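Local coordinates for protein FACT complex subunit SPT16 (Ashbya gossypii, PDB 6A8M) that forms the peptidase-like N-terminal part of a FACT subunit, which probably acts as a histone chaperone that reorganises nucleosomes during transcription, replication and repair, at residues A[299-304]-A[416-421]; A[256-261]-A[288-293]; A[376-381]-A[393-398]. One frame throughout, in Å; residues are numbered along the deposited sequence.

Contact 1: residues A[299-304]-A[416-421]; sequences CSNISR and QLADTV
The carbonyl oxygen of Ser303 is gripped by two donors from opposite faces of its plane: Ala418 N across the contact, 2.9 Å from Ser303 O, and NH1 of the adjoining Arg304. Ser303 N returns a nearly straight bond to Ala418 O (169°), making a single antiparallel hydrogen-bonded pair. Here the strands press close, with Ser303 CB and Ala418 CB only 3.4 Å apart, tighter than ordinary van der Waals contact; Ser303 OG turns to Ser290. The CB of Arg304 points away from 416-421, but its chain bends at CG (chi2 -69°) and carries the guanidinium back toward that strand. CD1 of Ile302 sits over the centre of one guanidinium face, while polar partners gather near its rim. Arg304 NH2 makes a salt bridge of 2.9 Å to Asp419 OD1, in the guanidinium plane and onto the syn lone pair, although the guanidinium and carboxylate planes stand 61° apart. Arg304 NH1 adds weak bonds to Asp419 OD2 and to Ala418 O; Leu417 CD1 approaches Arg304 NH1 obliquely at 3.6 Å. Toward the other end, Thr420 OG1 donates to Asn301 O over 2.7 Å, in the carbonyl plane and on a lone pair. Asn301 ND2 lies 3.5 Å from Ala418 CB, its amide held by Tyr258 and Asn396. Beyond the two segments, Arg304 also donates to the carbonyls of Tyr434 and Thr435, and Asp419 binds Thr432, Gln325 and Lys436. The chemistry is thus a short backbone bridge between strands 298-308 and 412-424, reinforced by a buried ion pair: each charge is probably offset by its mate and by further polar groups, and the in-plane bonds, with Ile302 against one face, should fix the rotation of the guanidinium.

Contact 2: residues A[256-261]-A[288-293]; sequences WAYSPI and LASCGI
The indole of Trp256 is sandwiched: Ile293 CD1 lies over one face in a CH-pi contact, 4.1 Å from the centroid of the six-membered ring, and Pro260 CG lies over the opposite face toward the rim. At the edge, in the ring plane, Gly292 O approaches Trp256 CE3 to 3.3 Å. Outside the two segments, NE1 donates to Glu223 O and Phe195 meets the indole edge-to-face. Tyr258 CG sits between the backbone N and the carbonyl carbon (chi1 61°), which lays the phenol obliquely across 290-292, with Tyr258 CE1 3.6 Å from Gly292 CA. Glycine suits this spot, since a beta carbon there would run into CE1. The phenol hydroxyl reaches Asn301, and one ring face carries water 1 toward its rim. That water donates to Tyr258 O at 2.7 Å and accepts from Gly292 N at 2.9 Å. On one flank of it Ala257 N donates to Gly292 O over 2.7 Å; on the other, Ile261 and Ser290 exchange two backbone bonds, Ile261 N to Ser290 O being nearly straight (170°). Water 2 donates to Ile261 O and lies 2.7 Å from Ser290 OG, which also pairs with Ser303. The register shifts by two residues between the two ladders, so 257-260 arches off strand 285-295, and water 1 bridges Tyr258 O and Gly292 N, which the arch keeps from pairing directly.

Contact 3: residues A[376-381]-A[393-398]; sequences SQFVLN and DCFNIS
Phe378 sends its ring toward Phe395 by placing CG anti to the backbone N (chi1 -157°), whereas Phe395 reaches back with CG anti to its carbonyl carbon (chi1 -65°). The rings meet as an offset edge-to-face pair: the CE1-CZ edge of Phe395 addresses the face of Phe378, with centroids 5.5 Å apart and planes at 72°. Within the ring pair the closest atoms are Phe378 CE1 and Phe395 CE1, at 3.7 Å. Leu380 lies beside this pair and spans Phe395 and Ile397: its CD2 nears Phe395 CE1, while Leu380 CD1 touches both Phe395 CD1, at 4.1 Å, and Ile397 CD1, at 3.6 Å. Further round the rim of Phe378, CE2 lies 4.2 Å from Asp393 OD2, the carboxylate standing almost perpendicular to the ring; that oxygen accepts from Glu390 N. With an alanine at Phe378, the Phe395 edge would probably lose the aromatic face it meets, and a gap would be likely to open beside Asp393. Leu380 is the centre of an inverse gamma turn, closed by a weak bond from Asn381 N to Val379 O. The backbones stay apart, with Leu380 CA and Ile397 CA 8.5 Å from each other, because strand 364-368 runs between the two and pairs with both. This is side-chain packing across an intervening strand on one face of an antiparallel sheet, within the pita-bread fold of the M24 peptidase family.

How the contacts relate
From the N terminus, contact 2 comes first: 256-261 meets 288-293 after 26 intervening residues without helix. Strand 285-295 then turns directly into strand 298-308, whose segment 299-304 opens contact 1. That contact closes only at 416-421, a loop of 111 residues holding helices 312-332 and 339-353. Contact 3 nests inside it, joining 376-381 to 393-398 across 11 residues. Contact 1 bridges the sheet of contact 2 to the sheet of contact 3, where 394-405 adjoins 412-424. Contacts 2 and 3 do not touch; their centres are about 17 Å apart, and contact 1 lies between them and touches both.

Contact 1: residues A[299-304]-A[416-421]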
ATOM      1  N   CYS A 299      -4.808   1.225   0.966  1.00 13.10           N
ATOM      2  CA  CYS A 299      -4.575  -0.040   1.657  1.00 13.53           C
ATOM      3  C   CYS A 299      -4.607   0.094   3.173  1.00 12.04           C
ATOM      4  O   CYS A 299      -4.153   1.090   3.745  1.00 11.83           O
ATOM      5  CB  CYS A 299      -3.218  -0.616   1.280  1.00 13.37           C
ATOM      6  SG  CYS A 299      -3.037  -0.959  -0.477  1.00 13.22           S
ATOM      7  N   SER A 300      -5.087  -0.971   3.818  1.00  9.75           N
ATOM      8  CA  SER A 300      -4.990  -1.181   5.259  1.00 10.25           C
ATOM      9  C   SER A 300      -4.556  -2.626   5.496  1.00 11.22           C
ATOM     10  O   SER A 300      -4.522  -3.458   4.575  1.00 11.43           O
ATOM     11  CB  SER A 300      -6.314  -0.884   5.984  1.00 11.24           C
ATOM     12  OG  SER A 300      -7.349  -1.724   5.490  1.00 14.15           O
ATOM     13  N   ASN A 301      -4.203  -2.920   6.743  1.00 12.04           N
ATOM     14  CA  ASN A 301      -3.658  -4.227   7.093  1.00 10.35           C
ATOM     15  C   ASN A 301      -4.025  -4.521   8.535  1.00 12.01           C
ATOM     16  O   ASN A 301      -4.031  -3.609   9.367  1.00 13.36           O
ATOM     17  CB  ASN A 301      -2.125  -4.277   6.934  1.00 12.31           C
ATOM     18  CG  ASN A 301      -1.596  -5.676   7.062  1.00 11.17           C
ATOM     19  OD1 ASN A 301      -2.089  -6.566   6.377  1.00 11.94           O
ATOM     20  ND2 ASN A 301      -0.629  -5.895   7.973  1.00 11.60           N
ATOM     21  N   ILE A 302      -4.331  -5.788   8.824  1.00 12.05           N
ATOM     22  CA  ILE A 302      -4.548  -6.246  10.196  1.00 11.07           C
ATOM     23  C   ILE A 302      -4.031  -7.672  10.287  1.00 11.37           C
ATOM     24  O   ILE A 302      -4.255  -8.474   9.378  1.00 12.47           O
ATOM     25  CB  ILE A 302      -6.031  -6.170  10.624  1.00 11.09           C
ATOM     26  CG1 ILE A 302      -6.173  -6.504  12.126  1.00 12.65           C
ATOM     27  CG2 ILE A 302      -6.952  -7.049   9.726  1.00 12.66           C
ATOM     28  CD1 ILE A 302      -7.595  -6.246  12.693  1.00 13.10           C
ATOM     29  N   SER A 303      -3.312  -7.977  11.365  1.00 10.36           N
ATOM     30  CA  SER A 303      -2.857  -9.340  11.625  1.00 10.18           C
ATOM     31  C   SER A 303      -3.183  -9.674  13.067  1.00 11.92           C
ATOM     32  O   SER A 303      -2.984  -8.849  13.962  1.00 12.41           O
ATOM     33  CB  SER A 303      -1.351  -9.543  11.393  1.00 10.99           C
ATOM     34  OG  SER A 303      -1.016  -9.422  10.023  1.00 14.04           O
ATOM     35  N   ARG A 304      -3.657 -10.887  13.287  1.00 10.84           N
ATOM     36  CA  ARG A 304      -3.980 -11.337  14.636  1.00 11.66           C
ATOM     37  C   ARG A 304      -3.375 -12.713  14.833  1.00 13.94           C
ATOM     38  O   ARG A 304      -3.143 -13.463  13.869  1.00 14.76           O
ATOM     39  CB  ARG A 304      -5.503 -11.400  14.872  1.00 11.74           C
ATOM     40  CG  ARG A 304      -6.171 -10.033  14.800  1.00 12.76           C
ATOM     41  CD  ARG A 304      -5.732  -9.199  15.987  1.00 13.45           C
ATOM     42  NE  ARG A 304      -6.398  -7.900  16.123  1.00 13.67           N
ATOM     43  CZ  ARG A 304      -5.833  -6.755  15.741  1.00 14.66           C
ATOM     44  NH1 ARG A 304      -4.628  -6.773  15.145  1.00 11.89           N
ATOM     45  NH2 ARG A 304      -6.457  -5.596  15.951  1.00 15.35           N
ATOM     46  N   GLN A 416       2.173 -13.100  15.694  1.00 12.80           N
ATOM     47  CA  GLN A 416       2.176 -11.981  14.776  1.00 11.66           C
ATOM     48  C   GLN A 416       0.990 -11.076  15.067  1.00 13.95           C
ATOM     49  O   GLN A 416      -0.130 -11.547  15.244  1.00 16.58           O
ATOM     50  CB  GLN A 416       2.149 -12.467  13.322  1.00 13.41           C
ATOM     51  CG  GLN A 416       2.226 -11.345  12.322  1.00 16.27           C
ATOM     52  CD  GLN A 416       2.497 -11.858  10.937  1.00 16.58           C
ATOM     53  OE1 GLN A 416       1.715 -12.670  10.390  1.00 17.48           O
ATOM     54  NE2 GLN A 416       3.617 -11.433  10.368  1.00 17.70           N
ATOM     55  N   LEU A 417       1.243  -9.769  15.079  1.00 14.17           N
ATOM     56  CA  LEU A 417       0.196  -8.791  15.328  1.00 12.54           C
ATOM     57  C   LEU A 417       0.439  -7.615  14.402  1.00 11.13           C
ATOM     58  O   LEU A 417       1.572  -7.141  14.316  1.00 13.29           O
ATOM     59  CB  LEU A 417       0.252  -8.326  16.790  1.00 15.51           C
ATOM     60  CG  LEU A 417      -0.862  -7.428  17.303  1.00 18.12           C
ATOM     61  CD1 LEU A 417      -2.181  -8.211  17.337  1.00 19.55           C
ATOM     62  CD2 LEU A 417      -0.503  -6.891  18.686  1.00 18.82           C
ATOM     63  N   ALA A 418      -0.609  -7.132  13.731  1.00  9.84           N
ATOM     64  CA  ALA A 418      -0.468  -5.947  12.889  1.00 10.91           C
ATOM     65  C   ALA A 418      -1.713  -5.082  12.991  1.00 10.90           C
ATOM     66  O   ALA A 418      -2.827  -5.588  13.105  1.00 11.44           O
ATOM     67  CB  ALA A 418      -0.201  -6.320  11.407  1.00 11.75           C
ATOM     68  N   ASP A 419      -1.511  -3.761  12.928  1.00 10.90           N
ATOM     69  CA  ASP A 419      -2.609  -2.811  12.898  1.00 10.18           C
ATOM     70  C   ASP A 419      -2.231  -1.642  12.006  1.00 11.74           C
ATOM     71  O   ASP A 419      -1.050  -1.346  11.804  1.00 12.43           O
ATOM     72  CB  ASP A 419      -2.970  -2.304  14.308  1.00 13.18           C
ATOM     73  CG  ASP A 419      -3.815  -3.307  15.071  1.00 13.34           C
ATOM     74  OD1 ASP A 419      -4.991  -3.477  14.706  1.00 14.41           O
ATOM     75  OD2 ASP A 419      -3.300  -3.937  16.014  1.00 14.88           O
ATOM     76  N   THR A 420      -3.256  -0.966  11.491  1.00  9.98           N
ATOM     77  CA  THR A 420      -3.068   0.234  10.684  1.00 11.08           C
ATOM     78  C   THR A 420      -3.132   1.461  11.588  1.00 10.89           C
ATOM     79  O   THR A 420      -4.070   1.612  12.375  1.00 11.58           O
ATOM     80  CB  THR A 420      -4.133   0.278   9.596  1.00 14.20           C
ATOM     81  OG1 THR A 420      -4.018  -0.928   8.821  1.00 12.76           O
ATOM     82  CG2 THR A 420      -3.968   1.491   8.689  1.00 13.43           C
ATOM     83  N   VAL A 421      -2.116   2.314  11.506  1.00 12.37           N
ATOM     84  CA  VAL A 421      -1.972   3.444  12.422  1.00 13.20           C
ATOM     85  C   VAL A 421      -1.791   4.722  11.615  1.00 13.12           C
ATOM     86  O   VAL A 421      -0.895   4.802  10.767  1.00 15.51           O
ATOM     87  CB  VAL A 421      -0.778   3.255  13.376  1.00 13.76           C
ATOM     88  CG1 VAL A 421      -0.670   4.462  14.331  1.00 13.44           C
ATOM     89  CG2 VAL A 421      -0.884   1.928  14.155  1.00 13.65           C
TER

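Contact 2: residues A[256-261]-A[288-293]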
ATOM      1  N   TRP A 256      -9.503  -6.565  -2.080  1.00 13.72           N
ATOM      2  CA  TRP A 256      -8.396  -7.020  -1.247  1.00 13.24           C
ATOM      3  C   TRP A 256      -7.110  -6.283  -1.605  1.00 12.83           C
ATOM      4  O   TRP A 256      -6.840  -6.015  -2.778  1.00 15.39           O
ATOM      5  CB  TRP A 256      -8.162  -8.522  -1.427  1.00 14.76           C
ATOM      6  CG  TRP A 256      -9.216  -9.378  -0.825  1.00 11.00           C
ATOM      7  CD1 TRP A 256     -10.151 -10.127  -1.488  1.00 12.85           C
ATOM      8  CD2 TRP A 256      -9.459  -9.579   0.574  1.00 14.61           C
ATOM      9  NE1 TRP A 256     -10.945 -10.790  -0.588  1.00 13.70           N
ATOM     10  CE2 TRP A 256     -10.555 -10.461   0.682  1.00 11.61           C
ATOM     11  CE3 TRP A 256      -8.864  -9.096   1.742  1.00 16.17           C
ATOM     12  CZ2 TRP A 256     -11.065 -10.875   1.909  1.00 15.72           C
ATOM     13  CZ3 TRP A 256      -9.377  -9.501   2.960  1.00 18.04           C
ATOM     14  CH2 TRP A 256     -10.457 -10.391   3.038  1.00 17.18           C
ATOM     15  N   ALA A 257      -6.289  -5.989  -0.584  1.00 12.49           N
ATOM     16  CA  ALA A 257      -4.933  -5.515  -0.852  1.00 12.65           C
ATOM     17  C   ALA A 257      -3.986  -6.653  -1.210  1.00 13.36           C
ATOM     18  O   ALA A 257      -2.967  -6.430  -1.887  1.00 15.17           O
ATOM     19  CB  ALA A 257      -4.381  -4.754   0.354  1.00 12.99           C
ATOM     20  N   TYR A 258      -4.298  -7.855  -0.742  1.00 12.60           N
ATOM     21  CA  TYR A 258      -3.540  -9.075  -0.991  1.00 12.33           C
ATOM     22  C   TYR A 258      -4.454 -10.223  -0.576  1.00 13.84           C
ATOM     23  O   TYR A 258      -5.465 -10.021   0.102  1.00 11.07           O
ATOM     24  CB  TYR A 258      -2.199  -9.100  -0.214  1.00 12.78           C
ATOM     25  CG  TYR A 258      -2.351  -9.033   1.283  1.00 11.95           C
ATOM     26  CD1 TYR A 258      -2.441  -7.807   1.949  1.00 12.71           C
ATOM     27  CD2 TYR A 258      -2.421 -10.197   2.045  1.00 13.02           C
ATOM     28  CE1 TYR A 258      -2.597  -7.760   3.327  1.00 13.12           C
ATOM     29  CE2 TYR A 258      -2.565 -10.158   3.414  1.00 15.37           C
ATOM     30  CZ  TYR A 258      -2.655  -8.933   4.052  1.00 15.09           C
ATOM     31  OH  TYR A 258      -2.824  -8.904   5.414  1.00 13.48           O
ATOM     32  N   SER A 259      -4.094 -11.430  -0.989  1.00 14.05           N
ATOM     33  CA  SER A 259      -4.870 -12.599  -0.595  1.00 14.86           C
ATOM     34  C   SER A 259      -4.680 -12.862   0.896  1.00 15.29           C
ATOM     35  O   SER A 259      -3.543 -12.876   1.375  1.00 14.97           O
ATOM     36  CB  SER A 259      -4.444 -13.830  -1.401  1.00 16.00           C
ATOM     37  OG  SER A 259      -4.928 -13.774  -2.738  1.00 16.75           O
ATOM     38  N   PRO A 260      -5.758 -13.072   1.653  1.00 13.20           N
ATOM     39  CA  PRO A 260      -5.629 -13.303   3.097  1.00 13.89           C
ATOM     40  C   PRO A 260      -4.693 -14.462   3.405  1.00 13.89           C
ATOM     41  O   PRO A 260      -4.635 -15.444   2.675  1.00 14.21           O
ATOM     42  CB  PRO A 260      -7.060 -13.634   3.533  1.00 14.80           C
ATOM     43  CG  PRO A 260      -7.940 -12.970   2.494  1.00 17.46           C
ATOM     44  CD  PRO A 260      -7.159 -13.023   1.197  1.00 14.87           C
ATOM     45  N   ILE A 261      -3.965 -14.334   4.513  1.00 13.08           N
ATOM     46  CA  ILE A 261      -2.925 -15.278   4.891  1.00 12.78           C
ATOM     47  C   ILE A 261      -3.340 -15.936   6.197  1.00 13.30           C
ATOM     48  O   ILE A 261      -3.586 -15.241   7.193  1.00 15.02           O
ATOM     49  CB  ILE A 261      -1.562 -14.591   5.067  1.00 15.25           C
ATOM     50  CG1 ILE A 261      -1.115 -13.908   3.764  1.00 14.65           C
ATOM     51  CG2 ILE A 261      -0.522 -15.613   5.547  1.00 15.21           C
ATOM     52  CD1 ILE A 261       0.064 -12.936   3.938  1.00 14.09           C
ATOM     53  N   LEU A 288      -1.877 -17.921  12.946  1.00 11.93           N
ATOM     54  CA  LEU A 288      -1.668 -16.568  12.454  1.00 12.35           C
ATOM     55  C   LEU A 288      -2.641 -16.257  11.328  1.00 13.56           C
ATOM     56  O   LEU A 288      -2.837 -17.068  10.413  1.00 13.57           O
ATOM     57  CB  LEU A 288      -0.242 -16.383  11.939  1.00 14.68           C
ATOM     58  CG  LEU A 288       0.895 -16.798  12.882  1.00 15.37           C
ATOM     59  CD1 LEU A 288       2.220 -16.381  12.254  1.00 15.53           C
ATOM     60  CD2 LEU A 288       0.750 -16.215  14.273  1.00 14.98           C
ATOM     61  N   ALA A 289      -3.215 -15.060  11.372  1.00 12.17           N
ATOM     62  CA  ALA A 289      -4.107 -14.619  10.313  1.00 12.22           C
ATOM     63  C   ALA A 289      -3.796 -13.181   9.942  1.00 12.88           C
ATOM     64  O   ALA A 289      -3.465 -12.368  10.812  1.00 12.08           O
ATOM     65  CB  ALA A 289      -5.567 -14.739  10.749  1.00 12.36           C
ATOM     66  N   SER A 290      -3.879 -12.881   8.644  1.00 11.73           N
ATOM     67  CA  SER A 290      -3.630 -11.531   8.145  1.00 10.40           C
ATOM     68  C   SER A 290      -4.608 -11.219   7.025  1.00 12.54           C
ATOM     69  O   SER A 290      -4.782 -12.025   6.109  1.00 12.81           O
ATOM     70  CB  SER A 290      -2.209 -11.359   7.582  1.00 13.61           C
ATOM     71  OG  SER A 290      -1.196 -11.610   8.536  1.00 14.72           O
ATOM     72  N   CYS A 291      -5.180 -10.027   7.050  0.55 11.99           N
ATOM     73  CA  CYS A 291      -5.892  -9.640   5.856  0.55 11.56           C
ATOM     74  C   CYS A 291      -5.797  -8.136   5.716  0.55 11.39           C
ATOM     75  O   CYS A 291      -5.538  -7.411   6.682  0.55 10.62           O
ATOM     76  CB  CYS A 291      -7.340 -10.137   5.860  0.55 13.24           C
ATOM     77  SG  CYS A 291      -8.369  -9.413   7.088  0.55 15.05           S
ATOM     78  N   GLY A 292      -5.944  -7.690   4.484  1.00 12.28           N
ATOM     79  CA  GLY A 292      -5.771  -6.284   4.180  1.00 10.67           C
ATOM     80  C   GLY A 292      -6.673  -5.893   3.041  1.00 11.84           C
ATOM     81  O   GLY A 292      -6.739  -6.605   2.042  1.00 12.22           O
ATOM     82  N   ILE A 293      -7.326  -4.745   3.168  1.00 14.21           N
ATOM     83  CA  ILE A 293      -8.375  -4.299   2.262  1.00 15.32           C
ATOM     84  C   ILE A 293      -7.887  -3.032   1.573  1.00 15.46           C
ATOM     85  O   ILE A 293      -7.016  -2.327   2.086  1.00 14.47           O
ATOM     86  CB  ILE A 293      -9.672  -4.051   3.058  1.00 15.23           C
ATOM     87  CG1 ILE A 293     -10.310  -5.396   3.436  1.00 16.56           C
ATOM     88  CG2 ILE A 293     -10.667  -3.140   2.331  1.00 13.96           C
ATOM     89  CD1 ILE A 293     -10.999  -6.078   2.270  1.00 16.92           C
TER
HETATM   90  O   HOH W   1      -5.759  -9.967   2.760  1.00 13.18           O
HETATM   91  O   HOH W   2      -1.173 -14.330   8.848  1.00 16.33           O

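Contact 3: residues A[376-381]-A[393-398]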
ATOM      1  N   SER A 376       8.573   0.195   0.145  1.00 14.36           N
ATOM      2  CA  SER A 376       9.896  -0.336   0.436  1.00 15.14           C
ATOM      3  C   SER A 376      10.925   0.743   0.704  1.00 14.95           C
ATOM      4  O   SER A 376      12.011   0.423   1.191  1.00 15.66           O
ATOM      5  CB  SER A 376      10.363  -1.200  -0.727  1.00 18.76           C
ATOM      6  OG  SER A 376       9.463  -2.284  -0.875  1.00 22.76           O
ATOM      7  N   GLN A 377      10.618   1.993   0.368  1.00 17.19           N
ATOM      8  CA  GLN A 377      11.453   3.134   0.697  1.00 16.52           C
ATOM      9  C   GLN A 377      11.267   3.601   2.130  1.00 14.59           C
ATOM     10  O   GLN A 377      11.969   4.515   2.556  1.00 15.54           O
ATOM     11  CB  GLN A 377      11.129   4.307  -0.233  1.00 19.32           C
ATOM     12  CG  GLN A 377      11.202   3.990  -1.712  1.00 25.14           C
ATOM     13  CD  GLN A 377      12.605   3.657  -2.137  1.00 29.44           C
ATOM     14  OE1 GLN A 377      13.562   4.324  -1.733  1.00 29.21           O
ATOM     15  NE2 GLN A 377      12.746   2.615  -2.949  1.00 32.64           N
ATOM     16  N   PHE A 378      10.313   3.037   2.860  1.00 13.77           N
ATOM     17  CA  PHE A 378      10.027   3.485   4.225  1.00 12.67           C
ATOM     18  C   PHE A 378       9.615   2.255   5.030  1.00 12.91           C
ATOM     19  O   PHE A 378       8.521   2.168   5.567  1.00 11.95           O
ATOM     20  CB  PHE A 378       8.961   4.581   4.208  1.00 11.69           C
ATOM     21  CG  PHE A 378       8.953   5.487   5.422  1.00 12.40           C
ATOM     22  CD1 PHE A 378       9.135   4.986   6.709  1.00 13.10           C
ATOM     23  CD2 PHE A 378       8.717   6.845   5.273  1.00 15.88           C
ATOM     24  CE1 PHE A 378       9.105   5.832   7.834  1.00 16.09           C
ATOM     25  CE2 PHE A 378       8.698   7.702   6.375  1.00 16.85           C
ATOM     26  CZ  PHE A 378       8.898   7.208   7.658  1.00 17.18           C
ATOM     27  N   VAL A 379      10.515   1.252   5.078  1.00 11.70           N
ATOM     28  CA  VAL A 379      10.349   0.076   5.922  1.00 11.15           C
ATOM     29  C   VAL A 379      10.900   0.390   7.303  1.00 12.60           C
ATOM     30  O   VAL A 379      11.946   1.044   7.435  1.00 12.97           O
ATOM     31  CB  VAL A 379      11.046  -1.150   5.300  1.00 13.66           C
ATOM     32  CG1 VAL A 379      11.003  -2.321   6.235  1.00 14.03           C
ATOM     33  CG2 VAL A 379      10.347  -1.553   3.977  1.00 15.90           C
ATOM     34  N   LEU A 380      10.205  -0.083   8.346  1.00 11.40           N
ATOM     35  CA  LEU A 380      10.604   0.222   9.716  1.00 11.88           C
ATOM     36  C   LEU A 380      11.627  -0.812  10.167  1.00 12.79           C
ATOM     37  O   LEU A 380      11.325  -1.758  10.894  1.00 14.42           O
ATOM     38  CB  LEU A 380       9.381   0.265  10.626  1.00 11.73           C
ATOM     39  CG  LEU A 380       8.312   1.278  10.200  1.00 13.15           C
ATOM     40  CD1 LEU A 380       7.087   1.218  11.134  1.00 13.30           C
ATOM     41  CD2 LEU A 380       8.894   2.688  10.181  1.00 16.32           C
ATOM     42  N   ASN A 381      12.869  -0.629   9.701  1.00 12.76           N
ATOM     43  CA  ASN A 381      13.965  -1.533  10.020  1.00 14.72           C
ATOM     44  C   ASN A 381      15.175  -0.723  10.472  1.00 14.16           C
ATOM     45  O   ASN A 381      15.160   0.518  10.465  1.00 17.90           O
ATOM     46  CB  ASN A 381      14.296  -2.416   8.812  1.00 17.64           C
ATOM     47  CG  ASN A 381      14.729  -1.615   7.594  1.00 18.22           C
ATOM     48  OD1 ASN A 381      15.243  -0.503   7.701  1.00 21.00           O
ATOM     49  ND2 ASN A 381      14.545  -2.200   6.415  1.00 19.64           N
ATOM     50  N   ASP A 393       1.236  10.695   8.043  1.00 15.27           N
ATOM     51  CA  ASP A 393       1.669   9.388   7.572  1.00 15.54           C
ATOM     52  C   ASP A 393       0.764   8.299   8.128  1.00 14.98           C
ATOM     53  O   ASP A 393       0.274   8.388   9.252  1.00 15.70           O
ATOM     54  CB  ASP A 393       3.105   9.097   8.006  1.00 14.90           C
ATOM     55  CG  ASP A 393       4.135   9.883   7.207  1.00 16.84           C
ATOM     56  OD1 ASP A 393       3.756  10.560   6.229  1.00 17.31           O
ATOM     57  OD2 ASP A 393       5.322   9.840   7.605  1.00 19.15           O
ATOM     58  N   CYS A 394       0.570   7.251   7.330  1.00 13.12           N
ATOM     59  CA  CYS A 394      -0.174   6.077   7.752  1.00 12.15           C
ATOM     60  C   CYS A 394       0.760   4.880   7.698  1.00 13.75           C
ATOM     61  O   CYS A 394       1.432   4.670   6.684  1.00 15.36           O
ATOM     62  CB  CYS A 394      -1.377   5.839   6.841  1.00 14.92           C
ATOM     63  SG  CYS A 394      -2.429   4.463   7.358  1.00 18.71           S
ATOM     64  N   PHE A 395       0.785   4.089   8.772  1.00 12.52           N
ATOM     65  CA  PHE A 395       1.678   2.936   8.836  1.00 10.56           C
ATOM     66  C   PHE A 395       0.913   1.631   8.979  1.00 11.47           C
ATOM     67  O   PHE A 395      -0.161   1.557   9.593  1.00 11.20           O
ATOM     68  CB  PHE A 395       2.675   3.058  10.014  1.00 13.00           C
ATOM     69  CG  PHE A 395       3.627   4.187   9.853  1.00 15.02           C
ATOM     70  CD1 PHE A 395       4.843   3.993   9.204  1.00 15.35           C
ATOM     71  CD2 PHE A 395       3.276   5.457  10.284  1.00 14.64           C
ATOM     72  CE1 PHE A 395       5.709   5.057   9.015  1.00 16.11           C
ATOM     73  CE2 PHE A 395       4.143   6.519  10.112  1.00 16.67           C
ATOM     74  CZ  PHE A 395       5.355   6.312   9.464  1.00 15.35           C
ATOM     75  N   ASN A 396       1.499   0.591   8.382  1.00 12.04           N
ATOM     76  CA  ASN A 396       1.244  -0.800   8.740  1.00 11.26           C
ATOM     77  C   ASN A 396       2.266  -1.157   9.814  1.00 12.20           C
ATOM     78  O   ASN A 396       3.447  -1.319   9.515  1.00 11.71           O
ATOM     79  CB  ASN A 396       1.391  -1.665   7.493  1.00  9.79           C
ATOM     80  CG  ASN A 396       1.335  -3.144   7.784  1.00 10.43           C
ATOM     81  OD1 ASN A 396       0.833  -3.560   8.821  1.00 11.87           O
ATOM     82  ND2 ASN A 396       1.829  -3.946   6.841  1.00 11.66           N
ATOM     83  N   ILE A 397       1.834  -1.216  11.073  1.00 10.73           N
ATOM     84  CA  ILE A 397       2.722  -1.616  12.163  1.00 10.88           C
ATOM     85  C   ILE A 397       2.508  -3.110  12.342  1.00 10.68           C
ATOM     86  O   ILE A 397       1.463  -3.537  12.847  1.00 12.71           O
ATOM     87  CB  ILE A 397       2.421  -0.837  13.454  1.00 11.88           C
ATOM     88  CG1 ILE A 397       2.530   0.671  13.216  1.00 10.75           C
ATOM     89  CG2 ILE A 397       3.340  -1.272  14.588  1.00 14.84           C
ATOM     90  CD1 ILE A 397       3.950   1.125  12.833  1.00 12.21           C
ATOM     91  N   SER A 398       3.487  -3.907  11.896  1.00 11.65           N
ATOM     92  CA  SER A 398       3.329  -5.356  11.813  1.00 11.21           C
ATOM     93  C   SER A 398       4.553  -5.982  12.454  1.00 11.46           C
ATOM     94  O   SER A 398       5.685  -5.722  12.026  1.00 11.67           O
ATOM     95  CB  SER A 398       3.196  -5.814  10.354  1.00 13.72           C
ATOM     96  OG  SER A 398       3.299  -7.234  10.262  1.00 11.94           O
TER